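Long-range contact in AMP-dependent synthetase and ligase (Xenorhabdus doucetiae, PDB 6QSR), which forms the ApeI half of the ApeI:P dehydratase heterocomplex, which takes part in aryl polyene pigment biosynthesis: residues A[36-48]-A[70-82]. Numbering follows the deposited sequence.
Sequences QPLLPGVAQIDWV and FQFPLQPGNTLLL
Leu39 meets Leu74 in a buried contact of the hotdog fold, where the loop entering helix 41-56 and the helix's first turns pack against the end of strand 61-70, the connection that follows it and the start of strand 79-87. Backbone pairing is direct at one point: Leu39 N donates to Leu74 O (2.9 Å, N-H...O 166°). A water completes the junction, donating to Leu39 O and accepting from Leu74 N. Gln36 NE2 serves two acceptors, Pro37 O and Gln75 OE1 (2.8 Å); the latter bond is bent (147°), and the donor lies above the acceptor's carbonyl plane. A bend at chi2 brings NE2 to Pro37 O and Gln75 OE1. At the helix start, Gly41 CA sits over one face of Phe70, 3.8 Å from the ring centroid, a CH-pi contact. Gln44 OE1 lies in the ring plane at the edge, 3.7 Å from Phe70 CD2, with amide and ring planes 77° apart; this oxygen is also hydrogen-bonded to Ser111. Deeper along the helix, Val48 CG2 touches Leu82 CD1 (3.8 Å). The helix thus lies against the sheet, Val48 reaching Phe95 of strand 92-99, and Ile45 packs on Ile80 of the partner FabA/FabZ-type chain; separately, Leu74 of the connecting loop touches Ala110 of strand 109-118.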
# COMPACT_ATOMS: atom_id res chain seq x y z
N GLN A 36 16.21 6.25 1.75
CA GLN A 36 16.21 5.21 0.71
C GLN A 36 14.91 5.31 -0.09
O GLN A 36 13.84 5.15 0.51
CB GLN A 36 16.27 3.81 1.33
CG GLN A 36 16.04 2.66 0.34
CD GLN A 36 17.19 2.46 -0.63
OE1 GLN A 36 18.34 2.42 -0.23
NE2 GLN A 36 16.86 2.31 -1.91
N PRO A 37 14.99 5.55 -1.41
CA PRO A 37 13.75 5.38 -2.19
C PRO A 37 13.33 3.91 -2.26
O PRO A 37 14.13 3.06 -2.64
CB PRO A 37 14.09 5.95 -3.57
CG PRO A 37 15.58 5.99 -3.63
CD PRO A 37 16.05 6.18 -2.22
N LEU A 38 12.10 3.61 -1.84
CA LEU A 38 11.55 2.26 -1.92
C LEU A 38 10.19 2.35 -2.57
O LEU A 38 9.42 3.26 -2.26
CB LEU A 38 11.37 1.66 -0.53
CG LEU A 38 12.63 1.30 0.25
CD1 LEU A 38 12.25 0.90 1.67
CD2 LEU A 38 13.39 0.18 -0.45
N LEU A 39 9.88 1.39 -3.43
CA LEU A 39 8.58 1.35 -4.09
C LEU A 39 7.52 0.87 -3.09
O LEU A 39 7.66 -0.24 -2.56
CB LEU A 39 8.63 0.43 -5.31
CG LEU A 39 7.41 0.43 -6.24
CD1 LEU A 39 7.28 1.75 -6.98
CD2 LEU A 39 7.50 -0.72 -7.23
N PRO A 40 6.49 1.70 -2.80
CA PRO A 40 5.43 1.24 -1.90
C PRO A 40 4.70 -0.01 -2.39
O PRO A 40 4.54 -0.19 -3.61
CB PRO A 40 4.44 2.42 -1.87
CG PRO A 40 5.23 3.61 -2.30
CD PRO A 40 6.24 3.08 -3.26
N GLY A 41 4.28 -0.85 -1.45
CA GLY A 41 3.48 -2.05 -1.73
C GLY A 41 2.20 -1.75 -2.49
O GLY A 41 1.81 -2.49 -3.40
N VAL A 42 1.55 -0.64 -2.13
CA VAL A 42 0.34 -0.19 -2.83
C VAL A 42 0.54 0.16 -4.31
O VAL A 42 -0.38 -0.02 -5.11
CB VAL A 42 -0.32 0.99 -2.08
CG1 VAL A 42 0.46 2.30 -2.25
CG2 VAL A 42 -1.77 1.18 -2.52
N ALA A 43 1.73 0.65 -4.68
CA ALA A 43 2.02 0.96 -6.08
C ALA A 43 2.06 -0.30 -6.94
O ALA A 43 1.59 -0.30 -8.08
CB ALA A 43 3.33 1.72 -6.20
N GLN A 44 2.59 -1.38 -6.35
CA GLN A 44 2.63 -2.69 -7.00
C GLN A 44 1.22 -3.24 -7.23
O GLN A 44 0.94 -3.83 -8.28
CB GLN A 44 3.48 -3.67 -6.17
CG GLN A 44 4.95 -3.26 -6.04
CD GLN A 44 5.72 -4.15 -5.08
OE1 GLN A 44 5.73 -5.37 -5.22
NE2 GLN A 44 6.38 -3.54 -4.09
N ILE A 45 0.33 -3.01 -6.27
CA ILE A 45 -1.09 -3.38 -6.42
C ILE A 45 -1.76 -2.49 -7.47
O ILE A 45 -2.54 -2.98 -8.31
CB ILE A 45 -1.82 -3.35 -5.06
CG1 ILE A 45 -1.23 -4.42 -4.13
CG2 ILE A 45 -3.31 -3.61 -5.23
CD1 ILE A 45 -1.42 -4.13 -2.67
N ASP A 46 -1.44 -1.19 -7.43
CA ASP A 46 -2.00 -0.20 -8.35
C ASP A 46 -1.79 -0.60 -9.82
O ASP A 46 -2.73 -0.58 -10.60
CB ASP A 46 -1.44 1.20 -8.05
CG ASP A 46 -2.22 2.32 -8.73
OD1 ASP A 46 -3.38 2.56 -8.35
OD2 ASP A 46 -1.66 2.97 -9.63
N TRP A 47 -0.57 -1.02 -10.17
CA TRP A 47 -0.25 -1.40 -11.55
C TRP A 47 -0.89 -2.73 -11.96
O TRP A 47 -1.38 -2.87 -13.08
CB TRP A 47 1.27 -1.45 -11.77
CG TRP A 47 1.97 -0.18 -11.40
CD1 TRP A 47 1.44 1.08 -11.38
CD2 TRP A 47 3.34 -0.05 -11.00
NE1 TRP A 47 2.40 1.99 -10.97
CE2 TRP A 47 3.57 1.32 -10.74
CE3 TRP A 47 4.39 -0.96 -10.83
CZ2 TRP A 47 4.82 1.80 -10.32
CZ3 TRP A 47 5.63 -0.48 -10.40
CH2 TRP A 47 5.83 0.89 -10.15
N VAL A 48 -0.91 -3.70 -11.05
CA VAL A 48 -1.67 -4.93 -11.26
C VAL A 48 -3.11 -4.61 -11.66
O VAL A 48 -3.62 -5.12 -12.66
CB VAL A 48 -1.61 -5.88 -10.04
CG1 VAL A 48 -2.65 -6.99 -10.13
CG2 VAL A 48 -0.22 -6.49 -9.93
N PHE A 70 5.03 -9.10 0.25
CA PHE A 70 6.12 -8.30 -0.28
C PHE A 70 7.37 -8.84 0.37
O PHE A 70 7.61 -8.61 1.56
CB PHE A 70 5.91 -6.83 0.06
CG PHE A 70 4.62 -6.27 -0.47
CD1 PHE A 70 3.53 -6.06 0.38
CD2 PHE A 70 4.49 -5.97 -1.82
CE1 PHE A 70 2.35 -5.54 -0.12
CE2 PHE A 70 3.31 -5.45 -2.32
CZ PHE A 70 2.23 -5.24 -1.46
N GLN A 71 8.17 -9.57 -0.40
CA GLN A 71 9.28 -10.34 0.15
C GLN A 71 10.68 -9.84 -0.23
O GLN A 71 11.66 -10.42 0.23
CB GLN A 71 9.11 -11.83 -0.19
CG GLN A 71 9.36 -12.22 -1.64
CD GLN A 71 8.69 -13.53 -2.02
OE1 GLN A 71 7.47 -13.58 -2.21
NE2 GLN A 71 9.48 -14.59 -2.13
N PHE A 72 10.77 -8.78 -1.03
CA PHE A 72 12.06 -8.15 -1.36
C PHE A 72 11.84 -6.66 -1.69
O PHE A 72 10.92 -6.34 -2.44
CB PHE A 72 12.69 -8.86 -2.57
CG PHE A 72 14.17 -8.59 -2.72
CD1 PHE A 72 14.63 -7.60 -3.58
CD2 PHE A 72 15.10 -9.35 -2.02
CE1 PHE A 72 15.99 -7.35 -3.73
CE2 PHE A 72 16.47 -9.11 -2.16
CZ PHE A 72 16.91 -8.11 -3.02
N PRO A 73 12.69 -5.76 -1.14
CA PRO A 73 12.48 -4.33 -1.43
C PRO A 73 12.86 -3.95 -2.86
O PRO A 73 13.85 -4.48 -3.40
CB PRO A 73 13.38 -3.61 -0.43
CG PRO A 73 14.39 -4.62 0.03
CD PRO A 73 13.92 -5.99 -0.35
N LEU A 74 12.09 -3.05 -3.44
CA LEU A 74 12.31 -2.57 -4.80
C LEU A 74 12.67 -1.09 -4.76
O LEU A 74 12.10 -0.33 -3.98
CB LEU A 74 11.05 -2.78 -5.64
CG LEU A 74 10.65 -4.26 -5.80
CD1 LEU A 74 9.34 -4.38 -6.55
CD2 LEU A 74 11.74 -5.04 -6.53
N GLN A 75 13.62 -0.71 -5.60
CA GLN A 75 14.18 0.65 -5.61
C GLN A 75 14.39 1.13 -7.05
O GLN A 75 14.33 0.32 -7.99
CB GLN A 75 15.49 0.69 -4.82
CG GLN A 75 16.62 -0.15 -5.38
CD GLN A 75 17.93 0.05 -4.63
OE1 GLN A 75 18.19 1.12 -4.08
NE2 GLN A 75 18.76 -0.99 -4.62
N PRO A 76 14.66 2.43 -7.24
CA PRO A 76 14.90 2.90 -8.61
C PRO A 76 16.10 2.22 -9.27
O PRO A 76 17.06 1.87 -8.58
CB PRO A 76 15.15 4.40 -8.43
CG PRO A 76 14.51 4.75 -7.14
CD PRO A 76 14.66 3.55 -6.28
N GLY A 77 16.00 2.02 -10.58
CA GLY A 77 16.98 1.27 -11.34
C GLY A 77 16.62 -0.19 -11.55
O GLY A 77 17.17 -0.83 -12.45
N ASN A 78 15.71 -0.73 -10.72
CA ASN A 78 15.26 -2.12 -10.87
C ASN A 78 14.38 -2.28 -12.11
O ASN A 78 13.62 -1.37 -12.47
CB ASN A 78 14.48 -2.61 -9.65
CG ASN A 78 15.33 -2.75 -8.39
OD1 ASN A 78 14.78 -2.84 -7.30
ND2 ASN A 78 16.65 -2.78 -8.54
N THR A 79 14.52 -3.43 -12.74
CA THR A 79 13.64 -3.87 -13.80
C THR A 79 12.82 -5.01 -13.20
O THR A 79 13.37 -5.90 -12.54
CB THR A 79 14.42 -4.34 -15.04
OG1 THR A 79 15.16 -3.23 -15.56
CG2 THR A 79 13.49 -4.86 -16.13
N LEU A 80 11.51 -4.95 -13.42
CA LEU A 80 10.56 -5.92 -12.90
C LEU A 80 9.93 -6.69 -14.03
O LEU A 80 9.70 -6.14 -15.12
CB LEU A 80 9.45 -5.19 -12.12
CG LEU A 80 9.85 -4.14 -11.09
CD1 LEU A 80 8.62 -3.58 -10.39
CD2 LEU A 80 10.82 -4.72 -10.07
N LEU A 81 9.63 -7.96 -13.78
CA LEU A 81 8.78 -8.75 -14.65
C LEU A 81 7.50 -9.04 -13.88
O LEU A 81 7.53 -9.69 -12.84
CB LEU A 81 9.47 -10.06 -15.06
CG LEU A 81 10.79 -9.93 -15.82
CD1 LEU A 81 11.40 -11.30 -16.09
CD2 LEU A 81 10.58 -9.18 -17.13
N LEU A 82 6.39 -8.51 -14.38
CA LEU A 82 5.07 -8.66 -13.75
C LEU A 82 4.24 -9.68 -14.52
O LEU A 82 3.97 -9.48 -15.69
CB LEU A 82 4.34 -7.32 -13.75
CG LEU A 82 2.88 -7.29 -13.28
CD1 LEU A 82 2.72 -7.94 -11.91
CD2 LEU A 82 2.37 -5.86 -13.27
O HOH W 1 9.65 -2.12 -2.26